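Local coordinates for protein phosphoribosylformylglycinamidine synthase 2 (Thermus thermophilus, PDB 3VIU) that binds adenosine-5'-diphosphate and magnesium as a synthase of the AIR synthase-related family, carrying two copies of the family's domain pair in one chain, at residues A81-S86 with A482-L487; A119-L124 with A445-N450. All coordinates share one frame; numbering follows the deposited sequence.

Contact 1: residues A81-S86 with A482-L487. With ADP (adenosine-5'-diphosphate), chain B; PO4 (phosphate ion), chain C.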
ATOM      1  N   ALA A  81      -6.190   8.317  -8.629  1.00 11.68           N
ATOM      2  CA  ALA A  81      -6.769   7.074  -8.170  1.00 12.14           C
ATOM      3  C   ALA A  81      -5.634   6.262  -7.574  1.00 12.92           C
ATOM      4  O   ALA A  81      -4.505   6.315  -8.059  1.00 14.97           O
ATOM      5  CB  ALA A  81      -7.392   6.319  -9.333  1.00 11.48           C
ATOM      6  N   PHE A  82      -5.915   5.531  -6.505  1.00 12.59           N
ATOM      7  CA  PHE A  82      -4.895   4.693  -5.911  1.00 13.39           C
ATOM      8  C   PHE A  82      -5.506   3.622  -5.036  1.00 14.73           C
ATOM      9  O   PHE A  82      -6.670   3.701  -4.646  1.00 13.09           O
ATOM     10  CB  PHE A  82      -3.871   5.525  -5.124  1.00 11.06           C
ATOM     11  CG  PHE A  82      -4.441   6.253  -3.936  1.00 12.81           C
ATOM     12  CD1 PHE A  82      -5.271   7.355  -4.104  1.00 12.62           C
ATOM     13  CD2 PHE A  82      -4.112   5.860  -2.646  1.00 11.24           C
ATOM     14  CE1 PHE A  82      -5.761   8.055  -2.999  1.00 13.87           C
ATOM     15  CE2 PHE A  82      -4.596   6.556  -1.536  1.00 12.02           C
ATOM     16  CZ  PHE A  82      -5.420   7.653  -1.714  1.00 12.32           C
ATOM     17  N   LYS A  83      -4.705   2.608  -4.743  1.00 16.82           N
ATOM     18  CA  LYS A  83      -5.151   1.495  -3.930  1.00 19.77           C
ATOM     19  C   LYS A  83      -3.975   0.563  -3.683  1.00 20.90           C
ATOM     20  O   LYS A  83      -2.974   0.600  -4.406  1.00 21.39           O
ATOM     21  CB  LYS A  83      -6.256   0.738  -4.662  1.00 19.60           C
ATOM     22  CG  LYS A  83      -6.803  -0.448  -3.909  1.00 21.77           C
ATOM     23  CD  LYS A  83      -7.611  -1.320  -4.845  1.00 23.70           C
ATOM     24  CE  LYS A  83      -7.964  -2.638  -4.204  1.00 26.10           C
ATOM     25  NZ  LYS A  83      -8.542  -3.549  -5.221  1.00 27.39           N
ATOM     26  N   ILE A  84      -4.100  -0.267  -2.656  1.00 20.35           N
ATOM     27  CA  ILE A  84      -3.057  -1.223  -2.325  1.00 20.70           C
ATOM     28  C   ILE A  84      -3.707  -2.601  -2.250  1.00 20.88           C
ATOM     29  O   ILE A  84      -4.826  -2.745  -1.756  1.00 22.34           O
ATOM     30  CB  ILE A  84      -2.361  -0.843  -0.988  1.00 19.80           C
ATOM     31  CG1 ILE A  84      -1.127  -1.715  -0.772  1.00 19.52           C
ATOM     32  CG2 ILE A  84      -3.329  -0.987   0.171  1.00 21.49           C
ATOM     33  CD1 ILE A  84      -0.316  -1.308   0.440  1.00 20.68           C
ATOM     34  N   GLU A  85      -3.010  -3.602  -2.777  1.00 21.07           N
ATOM     35  CA  GLU A  85      -3.489  -4.985  -2.819  1.00 21.74           C
ATOM     36  C   GLU A  85      -2.411  -5.862  -2.215  1.00 19.62           C
ATOM     37  O   GLU A  85      -1.322  -5.395  -1.920  1.00 22.06           O
ATOM     38  CB  GLU A  85      -3.683  -5.444  -4.275  1.00 24.61           C
ATOM     39  CG  GLU A  85      -5.096  -5.466  -4.852  1.00 29.78           C
ATOM     40  CD  GLU A  85      -5.115  -6.080  -6.265  1.00 35.17           C
ATOM     41  OE1 GLU A  85      -6.198  -6.172  -6.888  1.00 36.67           O
ATOM     42  OE2 GLU A  85      -4.030  -6.478  -6.754  1.00 36.57           O
ATOM     43  N   SER A  86      -2.712  -7.144  -2.066  1.00 20.44           N
ATOM     44  CA  SER A  86      -1.743  -8.096  -1.543  1.00 19.98           C
ATOM     45  C   SER A  86      -1.722  -9.362  -2.419  1.00 21.33           C
ATOM     46  O   SER A  86      -2.713  -9.694  -3.076  1.00 22.17           O
ATOM     47  CB  SER A  86      -2.091  -8.476  -0.102  1.00 18.44           C
ATOM     48  OG  SER A  86      -3.137  -9.430  -0.059  1.00 14.33           O
ATOM     49  N   ALA A 482      -5.980  11.502   1.578  1.00 12.91           N
ATOM     50  CA  ALA A 482      -6.680  10.285   1.972  1.00 13.22           C
ATOM     51  C   ALA A 482      -5.682   9.150   2.038  1.00 12.36           C
ATOM     52  O   ALA A 482      -4.523   9.317   1.672  1.00 12.59           O
ATOM     53  CB  ALA A 482      -7.772   9.947   0.964  1.00  9.74           C
ATOM     54  N   TYR A 483      -6.122   7.992   2.506  1.00 11.94           N
ATOM     55  CA  TYR A 483      -5.218   6.865   2.565  1.00 13.21           C
ATOM     56  C   TYR A 483      -5.858   5.588   2.055  1.00 14.89           C
ATOM     57  O   TYR A 483      -7.049   5.544   1.774  1.00 16.37           O
ATOM     58  CB  TYR A 483      -4.705   6.649   3.988  1.00 10.91           C
ATOM     59  CG  TYR A 483      -5.706   6.049   4.938  1.00 11.15           C
ATOM     60  CD1 TYR A 483      -6.610   6.851   5.636  1.00  9.68           C
ATOM     61  CD2 TYR A 483      -5.743   4.670   5.146  1.00 12.56           C
ATOM     62  CE1 TYR A 483      -7.522   6.294   6.521  1.00 11.06           C
ATOM     63  CE2 TYR A 483      -6.649   4.103   6.027  1.00 12.36           C
ATOM     64  CZ  TYR A 483      -7.538   4.917   6.709  1.00 11.52           C
ATOM     65  OH  TYR A 483      -8.453   4.341   7.549  1.00 12.24           O
ATOM     66  N   THR A 484      -5.032   4.560   1.927  1.00 16.00           N
ATOM     67  CA  THR A 484      -5.445   3.241   1.475  1.00 14.71           C
ATOM     68  C   THR A 484      -4.757   2.312   2.481  1.00 15.63           C
ATOM     69  O   THR A 484      -3.599   2.542   2.847  1.00 14.77           O
ATOM     70  CB  THR A 484      -4.925   2.972   0.040  1.00 14.90           C
ATOM     71  OG1 THR A 484      -5.428   1.715  -0.434  1.00 15.49           O
ATOM     72  CG2 THR A 484      -3.398   2.952   0.021  1.00 13.69           C
ATOM     73  N   ASP A 485      -5.463   1.289   2.954  1.00 14.62           N
ATOM     74  CA  ASP A 485      -4.870   0.382   3.925  1.00 13.62           C
ATOM     75  C   ASP A 485      -4.893  -1.069   3.487  1.00 15.53           C
ATOM     76  O   ASP A 485      -5.954  -1.630   3.194  1.00 16.32           O
ATOM     77  CB  ASP A 485      -5.580   0.497   5.273  1.00 12.61           C
ATOM     78  CG  ASP A 485      -7.030   0.073   5.200  1.00 15.60           C
ATOM     79  OD1 ASP A 485      -7.444  -0.810   5.983  1.00 14.55           O
ATOM     80  OD2 ASP A 485      -7.762   0.627   4.355  1.00 17.83           O
ATOM     81  N   GLY A 486      -3.709  -1.669   3.430  1.00 14.13           N
ATOM     82  CA  GLY A 486      -3.606  -3.061   3.065  1.00 10.43           C
ATOM     83  C   GLY A 486      -3.444  -3.828   4.361  1.00 12.62           C
ATOM     84  O   GLY A 486      -2.363  -3.850   4.939  1.00 10.42           O
ATOM     85  N   LEU A 487      -4.522  -4.438   4.841  1.00 13.60           N
ATOM     86  CA  LEU A 487      -4.452  -5.203   6.077  1.00 14.40           C
ATOM     87  C   LEU A 487      -3.966  -6.625   5.807  1.00 14.97           C
ATOM     88  O   LEU A 487      -4.412  -7.272   4.860  1.00 17.59           O
ATOM     89  CB  LEU A 487      -5.826  -5.249   6.752  1.00 14.18           C
ATOM     90  CG  LEU A 487      -6.516  -3.902   7.015  1.00 16.14           C
ATOM     91  CD1 LEU A 487      -7.795  -4.147   7.802  1.00 14.22           C
ATOM     92  CD2 LEU A 487      -5.588  -2.954   7.780  1.00 13.01           C
TER
HETATM   93  PB  ADP B 800     -10.075  -6.443  -6.322  1.00 74.65           P
HETATM   94  O1B ADP B 800     -10.386  -7.881  -6.091  1.00 75.79           O
HETATM   95  O2B ADP B 800      -8.519  -6.179  -6.004  1.00 74.08           O
HETATM   96  O3B ADP B 800     -10.420  -6.070  -7.930  1.00 74.54           O
HETATM   97  PA  ADP B 800     -11.473  -6.259  -3.986  1.00 68.93           P
HETATM   98  O1A ADP B 800     -12.754  -6.973  -4.245  1.00 68.84           O
HETATM   99  O2A ADP B 800     -10.362  -7.338  -3.509  1.00 68.99           O
HETATM  100  O3A ADP B 800     -10.990  -5.488  -5.354  1.00 71.48           O
HETATM  101  O5' ADP B 800     -11.621  -5.150  -2.795  1.00 64.03           O
HETATM  102  C5' ADP B 800     -13.003  -5.050  -2.398  1.00 57.25           C
HETATM  103  C4' ADP B 800     -13.483  -3.579  -2.228  1.00 52.52           C
HETATM  104  O4' ADP B 800     -13.500  -3.194  -0.815  1.00 50.76           O
HETATM  105  C3' ADP B 800     -12.590  -2.527  -2.934  1.00 50.00           C
HETATM  106  O3' ADP B 800     -13.400  -1.433  -3.383  1.00 48.00           O
HETATM  107  C2' ADP B 800     -11.598  -2.121  -1.844  1.00 48.84           C
HETATM  108  O2' ADP B 800     -11.044  -0.822  -2.071  1.00 46.83           O
HETATM  109  C1' ADP B 800     -12.436  -2.209  -0.566  1.00 49.10           C
HETATM  110  N9  ADP B 800     -11.619  -2.605   0.590  1.00 48.44           N
HETATM  111  C8  ADP B 800     -11.162  -3.862   0.871  1.00 47.66           C
HETATM  112  N7  ADP B 800     -10.471  -3.861   1.974  1.00 47.23           N
HETATM  113  C5  ADP B 800     -10.436  -2.609   2.477  1.00 46.31           C
HETATM  114  C6  ADP B 800      -9.855  -2.003   3.621  1.00 45.84           C
HETATM  115  N6  ADP B 800      -9.124  -2.758   4.521  1.00 45.15           N
HETATM  116  N1  ADP B 800     -10.030  -0.677   3.813  1.00 45.24           N
HETATM  117  C2  ADP B 800     -10.736   0.073   2.952  1.00 44.61           C
HETATM  118  N3  ADP B 800     -11.298  -0.460   1.865  1.00 44.46           N
HETATM  119  C4  ADP B 800     -11.175  -1.777   1.592  1.00 46.63           C
HETATM  120  P   PO4 C 900      -3.470 -13.060  -0.366  1.00 25.51           P
HETATM  121  O1  PO4 C 900      -2.552 -11.901  -0.419  1.00 27.98           O
HETATM  122  O2  PO4 C 900      -2.686 -14.303  -0.186  1.00 28.26           O
HETATM  123  O3  PO4 C 900      -4.404 -12.898   0.772  1.00 30.70           O
HETATM  124  O4  PO4 C 900      -4.243 -13.138  -1.632  1.00 28.76           O

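Contact 2: residues A119-L124 with A445-N450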
ATOM      1  N   ALA A 119       2.666   5.568 -10.931  1.00 15.95           N
ATOM      2  CA  ALA A 119       3.608   5.072  -9.948  1.00 14.98           C
ATOM      3  C   ALA A 119       3.177   3.808  -9.214  1.00 15.81           C
ATOM      4  O   ALA A 119       1.984   3.536  -9.046  1.00 14.19           O
ATOM      5  CB  ALA A 119       3.912   6.165  -8.946  1.00 13.55           C
ATOM      6  N   LEU A 120       4.180   3.044  -8.786  1.00 16.99           N
ATOM      7  CA  LEU A 120       3.993   1.817  -8.018  1.00 17.68           C
ATOM      8  C   LEU A 120       4.846   1.901  -6.756  1.00 17.61           C
ATOM      9  O   LEU A 120       5.942   2.453  -6.780  1.00 19.03           O
ATOM     10  CB  LEU A 120       4.423   0.587  -8.827  1.00 17.00           C
ATOM     11  CG  LEU A 120       3.460   0.101  -9.914  1.00 17.45           C
ATOM     12  CD1 LEU A 120       4.163  -0.881 -10.833  1.00 16.99           C
ATOM     13  CD2 LEU A 120       2.244  -0.530  -9.262  1.00 15.91           C
ATOM     14  N   LEU A 121       4.320   1.388  -5.651  1.00 18.54           N
ATOM     15  CA  LEU A 121       5.059   1.353  -4.395  1.00 19.81           C
ATOM     16  C   LEU A 121       4.877  -0.057  -3.851  1.00 20.49           C
ATOM     17  O   LEU A 121       3.774  -0.598  -3.879  1.00 20.81           O
ATOM     18  CB  LEU A 121       4.525   2.379  -3.385  1.00 19.89           C
ATOM     19  CG  LEU A 121       4.692   3.876  -3.682  1.00 21.95           C
ATOM     20  CD1 LEU A 121       3.593   4.335  -4.634  1.00 18.21           C
ATOM     21  CD2 LEU A 121       4.619   4.677  -2.377  1.00 18.54           C
ATOM     22  N   ASP A 122       5.960  -0.660  -3.377  1.00 21.38           N
ATOM     23  CA  ASP A 122       5.887  -2.013  -2.844  1.00 23.82           C
ATOM     24  C   ASP A 122       6.058  -2.048  -1.325  1.00 22.25           C
ATOM     25  O   ASP A 122       6.862  -1.311  -0.761  1.00 23.77           O
ATOM     26  CB  ASP A 122       6.943  -2.896  -3.512  1.00 27.87           C
ATOM     27  CG  ASP A 122       8.338  -2.310  -3.420  1.00 35.17           C
ATOM     28  OD1 ASP A 122       8.547  -1.195  -3.946  1.00 39.47           O
ATOM     29  OD2 ASP A 122       9.228  -2.957  -2.826  1.00 38.00           O
ATOM     30  N   SER A 123       5.284  -2.903  -0.670  1.00 19.81           N
ATOM     31  CA  SER A 123       5.353  -3.046   0.773  1.00 17.51           C
ATOM     32  C   SER A 123       5.712  -4.508   1.017  1.00 16.97           C
ATOM     33  O   SER A 123       4.879  -5.405   0.836  1.00 17.20           O
ATOM     34  CB  SER A 123       4.000  -2.696   1.393  1.00 18.40           C
ATOM     35  OG  SER A 123       4.153  -2.258   2.732  1.00 21.13           O
ATOM     36  N   LEU A 124       6.955  -4.744   1.432  1.00 15.08           N
ATOM     37  CA  LEU A 124       7.456  -6.103   1.633  1.00 12.98           C
ATOM     38  C   LEU A 124       7.878  -6.501   3.053  1.00 12.77           C
ATOM     39  O   LEU A 124       8.492  -5.727   3.791  1.00 11.21           O
ATOM     40  CB  LEU A 124       8.629  -6.341   0.675  1.00 10.97           C
ATOM     41  CG  LEU A 124       8.431  -5.862  -0.765  1.00 10.98           C
ATOM     42  CD1 LEU A 124       9.687  -6.120  -1.577  1.00 11.88           C
ATOM     43  CD2 LEU A 124       7.238  -6.582  -1.390  1.00 12.63           C
ATOM     44  N   ALA A 445       3.410  10.504  -2.234  1.00 11.59           N
ATOM     45  CA  ALA A 445       2.922   9.210  -1.784  1.00 10.73           C
ATOM     46  C   ALA A 445       3.922   8.454  -0.921  1.00 11.37           C
ATOM     47  O   ALA A 445       5.135   8.536  -1.119  1.00 10.14           O
ATOM     48  CB  ALA A 445       2.549   8.358  -2.992  1.00 11.75           C
ATOM     49  N   LYS A 446       3.396   7.696   0.031  1.00 12.07           N
ATOM     50  CA  LYS A 446       4.232   6.907   0.910  1.00 13.05           C
ATOM     51  C   LYS A 446       3.395   5.795   1.539  1.00 14.13           C
ATOM     52  O   LYS A 446       2.186   5.934   1.706  1.00 15.27           O
ATOM     53  CB  LYS A 446       4.824   7.805   1.998  1.00 15.92           C
ATOM     54  CG  LYS A 446       6.259   7.463   2.402  1.00 17.66           C
ATOM     55  CD  LYS A 446       6.335   6.193   3.199  1.00 21.86           C
ATOM     56  CE  LYS A 446       7.770   5.889   3.592  1.00 23.25           C
ATOM     57  NZ  LYS A 446       8.619   5.697   2.390  1.00 30.04           N
ATOM     58  N   VAL A 447       4.040   4.682   1.864  1.00 14.48           N
ATOM     59  CA  VAL A 447       3.363   3.562   2.504  1.00 14.86           C
ATOM     60  C   VAL A 447       4.202   3.193   3.722  1.00 14.62           C
ATOM     61  O   VAL A 447       5.423   3.104   3.620  1.00 16.22           O
ATOM     62  CB  VAL A 447       3.247   2.355   1.546  1.00 13.95           C
ATOM     63  CG1 VAL A 447       4.599   2.018   0.954  1.00 17.79           C
ATOM     64  CG2 VAL A 447       2.700   1.160   2.288  1.00 15.82           C
ATOM     65  N   ASP A 448       3.567   3.003   4.877  1.00 14.39           N
ATOM     66  CA  ASP A 448       4.308   2.657   6.096  1.00 14.75           C
ATOM     67  C   ASP A 448       3.593   1.694   7.030  1.00 14.22           C
ATOM     68  O   ASP A 448       2.388   1.490   6.942  1.00 13.07           O
ATOM     69  CB  ASP A 448       4.597   3.899   6.955  1.00 18.22           C
ATOM     70  CG  ASP A 448       5.622   4.830   6.355  1.00 21.28           C
ATOM     71  OD1 ASP A 448       5.209   5.931   5.931  1.00 22.75           O
ATOM     72  OD2 ASP A 448       6.831   4.479   6.327  1.00 23.80           O
ATOM     73  N   GLN A 449       4.385   1.137   7.940  1.00 14.46           N
ATOM     74  CA  GLN A 449       3.956   0.261   9.025  1.00 15.80           C
ATOM     75  C   GLN A 449       5.209  -0.319   9.659  1.00 15.82           C
ATOM     76  O   GLN A 449       6.179  -0.663   8.972  1.00 15.21           O
ATOM     77  CB  GLN A 449       2.974  -0.839   8.583  1.00 16.34           C
ATOM     78  CG  GLN A 449       3.557  -2.150   8.136  1.00 22.58           C
ATOM     79  CD  GLN A 449       4.039  -3.045   9.268  1.00 21.52           C
ATOM     80  OE1 GLN A 449       3.318  -3.319  10.236  1.00 21.80           O
ATOM     81  NE2 GLN A 449       5.263  -3.528   9.132  1.00 23.64           N
ATOM     82  N   ASN A 450       5.183  -0.364  10.988  1.00 12.41           N
ATOM     83  CA  ASN A 450       6.274  -0.861  11.799  1.00 10.70           C
ATOM     84  C   ASN A 450       5.810  -2.157  12.475  1.00  9.55           C
ATOM     85  O   ASN A 450       4.976  -2.136  13.371  1.00  9.56           O
ATOM     86  CB  ASN A 450       6.633   0.217  12.829  1.00  9.15           C
ATOM     87  CG  ASN A 450       7.794  -0.180  13.728  1.00 11.75           C
ATOM     88  OD1 ASN A 450       8.648   0.654  14.045  1.00 13.57           O
ATOM     89  ND2 ASN A 450       7.825  -1.442  14.157  1.00  8.09           N
TER

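Contact 1: residues A81-S86 with A482-L487
Phe82 and Thr484 lie alongside each other, their side chains pointing opposite ways, across two strands that run nearly parallel, their axes 10° apart. The ring of Phe82 lies obliquely against the start of 482-487, with CE2 3.9 Å from Thr484 CB and CZ 4.2 Å from Ala482 CB. The methyl CG2 of Thr484 touches both Phe82 and the CG2 branch of Ile84. That same branch of Ile84 comes down on the main chain, 3.4 Å from Gly486 N. Thr484 OG1, turned opposite its own backbone N (chi1 -175°), faces Ile84 N at 3.3 Å in a weak, strongly bent hydrogen bond; its stronger partner is Ser521.

The intervening side chains leave each strand on the side turned from its partner, and both reach the nucleotide. Fully extended, Lys83 brings NZ to 2.7 Å from ADP O2B and 3.1 Å from ADP O3A, so one ammonium spans the beta-phosphate and the bridging oxygen. At the adenine end, Asp485 OD1 accepts a hydrogen bond from ADP N6 at 3.0 Å. The result is a largely apolar seam between two PurM-like N-terminal domains whose outward-facing residues help build a shared ADP pocket.

Contact 2: residues A119-L124 with A445-N450
Ser123 and Val447 lie where the two backbones come nearest, their CA atoms 7.1 Å apart. Strands 119-124 and 445-448 run almost parallel, with 11° between their directions and 7.9 Å between their axes, yet no hydrogen bond joins them: 119-124 pairs instead with strands 156-163 and 172-182. What fills the gap is side chain, supplied from both strands by alternate residues, Leu121 and Ser123 facing Ala445 and Val447.

One methyl of Leu121 carries its share of the contact. With CG beside the backbone N (chi1 -67°), CD2 is delivered to the main chain of the facing strand, 4.0 Å from Lys446 CA and 4.1 Å from Ala445 O. It also meets two apolar groups, Ala445 CB and Val447 CG1, each at 4.3 Å.

Two PurM-like N-terminal domains, each with a six-stranded mixed sheet of the same strand order, thus face each other across a largely apolar interior, an arrangement consistent with the barrel-like pairing known from dimers of this family, here made within one chain.

Farther along, Val447 directs CG2 at the hydroxyl of Ser123, 3.7 Å from OG. This buried hydroxyl has no hydrogen-bonding partner anywhere in the model, so a methyl is its neighbour here rather than a polar group. Met540, from strand 538-548, packs on both residues.

The opposite side of 445-448 has a different character. Asp448 points away from Leu121 and Ser123, and its OD1 bonds to Asn472, which belongs to the magnesium site with Asp430 and Asp620; Asp448 is thereby placed to steady a metal-site residue from the second shell. The side chain of Lys446 comes to about 5 Å from the magnesium ion. Beyond the strand, Asn450 takes the N-cap position of helix 451-456.

From the N terminus, the chain first lays down strand 78-86, then strand 116-126, within the first PurM-like N-terminal domain. It next passes through a C-terminal domain of the family before entering the second N-terminal domain, where strand 441-448 closes contact 2 and strand 479-488 closes contact 1. The shorter loop therefore lies wholly within the longer, and the two do not cross. Each contact packs the third strand, in chain order, of one sheet against the fourth of the other, in swapped roles, consistent with two similar halves related by a pseudo-twofold. Their centres are 9 Å apart, and together they join the same two sheets, one near bound ADP, the other nearer magnesium.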